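Local coordinates for protein SeviL (Septifer virgatus, PDB 6LF2) that binds the glycans of asialo-GM1 and GM1b as an R-type lectin with a beta-trefoil fold, at residues 25-30 / 59-64. Numbering follows the deposited sequence.
With NGA (2-acetamido-2-deoxy-beta-D-galactopyranose), chain D; GAL (beta-D-galactopyranose), chain C.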
# COMPACT_ATOMS: atom_id res chain seq x y z
N TYR B 25 6.01 4.87 -12.82
CA TYR B 25 6.77 5.23 -14.02
C TYR B 25 6.13 4.52 -15.21
O TYR B 25 6.15 3.29 -15.27
CB TYR B 25 8.25 4.86 -13.91
CG TYR B 25 9.00 5.15 -15.20
CD1 TYR B 25 9.05 6.43 -15.70
CD2 TYR B 25 9.65 4.14 -15.91
CE1 TYR B 25 9.73 6.72 -16.88
CE2 TYR B 25 10.33 4.41 -17.09
CZ TYR B 25 10.36 5.71 -17.57
OH TYR B 25 11.03 6.01 -18.75
N ASN B 26 5.57 5.30 -16.13
CA ASN B 26 4.98 4.79 -17.37
C ASN B 26 5.96 5.04 -18.51
O ASN B 26 6.15 6.19 -18.93
CB ASN B 26 3.64 5.44 -17.66
CG ASN B 26 2.85 4.72 -18.74
OD1 ASN B 26 3.14 4.86 -19.93
ND2 ASN B 26 1.85 3.93 -18.32
N LEU B 27 6.55 3.96 -19.03
CA LEU B 27 7.55 4.08 -20.09
C LEU B 27 6.97 4.74 -21.34
O LEU B 27 7.59 5.64 -21.92
CB LEU B 27 8.11 2.70 -20.42
CG LEU B 27 9.12 2.64 -21.57
CD1 LEU B 27 10.35 3.45 -21.23
CD2 LEU B 27 9.48 1.21 -21.84
N GLY B 28 5.77 4.33 -21.76
CA GLY B 28 5.22 4.82 -23.02
C GLY B 28 4.97 6.31 -23.02
O GLY B 28 5.16 6.98 -24.03
N ARG B 29 4.52 6.86 -21.89
CA ARG B 29 4.29 8.29 -21.79
C ARG B 29 5.52 9.05 -21.32
O ARG B 29 5.46 10.28 -21.22
CB ARG B 29 3.12 8.58 -20.83
CG ARG B 29 1.79 7.99 -21.25
CD ARG B 29 0.62 8.73 -20.59
NE ARG B 29 0.79 8.87 -19.15
CZ ARG B 29 0.57 7.90 -18.26
NH1 ARG B 29 0.76 8.13 -16.97
NH2 ARG B 29 0.18 6.70 -18.68
N LYS B 30 6.61 8.35 -21.02
CA LYS B 30 7.78 8.94 -20.38
C LYS B 30 7.36 9.74 -19.16
O LYS B 30 7.73 10.91 -18.98
CB LYS B 30 8.55 9.82 -21.38
CG LYS B 30 8.98 9.07 -22.62
CD LYS B 30 9.84 7.87 -22.26
CE LYS B 30 10.40 7.20 -23.52
NZ LYS B 30 11.03 8.19 -24.44
N GLY B 59 13.83 0.21 -9.19
CA GLY B 59 13.84 0.03 -10.63
C GLY B 59 12.46 -0.19 -11.24
O GLY B 59 11.58 -0.77 -10.61
N ARG B 60 12.30 0.28 -12.47
CA ARG B 60 11.16 -0.05 -13.32
C ARG B 60 11.61 0.02 -14.77
O ARG B 60 12.40 0.90 -15.13
CB ARG B 60 9.97 0.90 -13.11
CG ARG B 60 8.92 0.38 -12.14
CD ARG B 60 7.63 1.17 -12.24
NE ARG B 60 7.04 1.18 -13.58
CZ ARG B 60 6.44 0.14 -14.16
NH1 ARG B 60 6.35 -1.02 -13.53
NH2 ARG B 60 5.94 0.27 -15.38
N GLU B 61 11.12 -0.90 -15.60
CA GLU B 61 11.36 -0.85 -17.04
C GLU B 61 12.85 -0.79 -17.37
O GLU B 61 13.27 -0.05 -18.25
CB GLU B 61 10.62 0.33 -17.68
CG GLU B 61 9.10 0.23 -17.64
CD GLU B 61 8.53 -0.59 -18.79
OE1 GLU B 61 9.30 -1.34 -19.42
OE2 GLU B 61 7.31 -0.48 -19.07
N SER B 62 13.64 -1.57 -16.64
CA SER B 62 15.09 -1.67 -16.82
C SER B 62 15.82 -0.37 -16.52
O SER B 62 17.00 -0.23 -16.88
CB SER B 62 15.45 -2.15 -18.23
OG SER B 62 14.97 -3.47 -18.45
N LYS B 63 15.16 0.59 -15.87
CA LYS B 63 15.78 1.84 -15.45
C LYS B 63 15.77 1.93 -13.92
O LYS B 63 15.18 1.11 -13.23
CB LYS B 63 15.06 3.05 -16.06
CG LYS B 63 14.87 3.01 -17.57
CD LYS B 63 14.23 4.31 -18.04
CE LYS B 63 13.71 4.23 -19.46
NZ LYS B 63 14.80 4.12 -20.47
N PHE B 64 16.42 2.98 -13.41
CA PHE B 64 16.64 3.13 -11.98
C PHE B 64 16.24 4.53 -11.53
O PHE B 64 16.56 5.51 -12.20
CB PHE B 64 18.10 2.87 -11.62
CG PHE B 64 18.60 1.55 -12.10
CD1 PHE B 64 18.53 0.43 -11.28
CD2 PHE B 64 19.17 1.42 -13.36
CE1 PHE B 64 19.00 -0.80 -11.72
CE2 PHE B 64 19.64 0.20 -13.81
CZ PHE B 64 19.55 -0.92 -12.99
C1 NGA D . -2.99 7.52 -15.14
C2 NGA D . -2.67 6.84 -16.48
C3 NGA D . -2.30 5.38 -16.27
C4 NGA D . -1.24 5.24 -15.17
C5 NGA D . -1.63 6.03 -13.93
C6 NGA D . -0.54 6.00 -12.86
C7 NGA D . -3.63 7.65 -18.56
C8 NGA D . -4.68 7.42 -19.62
N2 NGA D . -3.77 6.98 -17.41
O3 NGA D . -1.75 4.89 -17.48
O4 NGA D . 0.00 5.71 -15.66
O5 NGA D . -1.87 7.37 -14.29
O6 NGA D . -0.42 4.72 -12.29
O7 NGA D . -2.70 8.42 -18.78
C1 GAL C . -2.03 3.51 -17.75
C2 GAL C . -1.92 3.33 -19.28
C3 GAL C . -2.07 1.86 -19.68
C4 GAL C . -1.02 1.02 -18.93
C5 GAL C . -1.22 1.29 -17.42
C6 GAL C . -0.22 0.63 -16.51
O2 GAL C . -2.90 4.09 -19.98
O3 GAL C . -1.90 1.69 -21.09
O4 GAL C . 0.34 1.34 -19.33
O5 GAL C . -1.11 2.69 -17.13
O6 GAL C . -0.43 -0.75 -16.45
O HOH W 1 5.71 1.36 -18.25
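Tyr-25 of strand 22-26 packs against the hairpin of strands 56-60 and 63-67 in this R-type beta-trefoil lectin, next to the glycan pocket, to which Asn-26 and Arg-29 belong. Its CB points toward the hairpin, and CG, anti to the backbone N (chi1 176°), carries the ring out to Lys-63. CB lies beside NE of Arg-60 at 3.9 Å; farther out, the ring edge meets CB of Glu-61 near the ring plane, CE2 and CZ come close to CD and CE of Lys-63, which approach obliquely, and OH ends 3.3 Å from CE of Lys-63. The two side chains cross at about a right angle, and NZ of Lys-63 goes on to a salt bridge with Asp-76. Arg-60, bent at chi3, grips Tyr-25 O side-on with two nitrogens: NE, 2.8 Å from O, meets a lone pair of that oxygen in the carbonyl plane, whereas NH2 comes almost head-on at 3.0 Å from the same O. Its NH1 bonds to Ile-44 O, which helps fix the guanidinium's rotation. Leu-27 lays CB and CD2 against the carboxylate of Glu-61, a residue of the type I' turn from Arg-60 to Lys-63. On the sugar side, Asn-26 OD1 accepts from Arg-29 N in an Asx motif, while its ND2 donates to galactose O4. The Arg-29 guanidinium holds O3 and O4 of the N-acetylgalactosamine, one face under O7 and the other on CB of Asn-26. Between the segments, a water takes the N-H of Leu-27 and donates to Glu-61 OE2, 2.6 Å from the water oxygen.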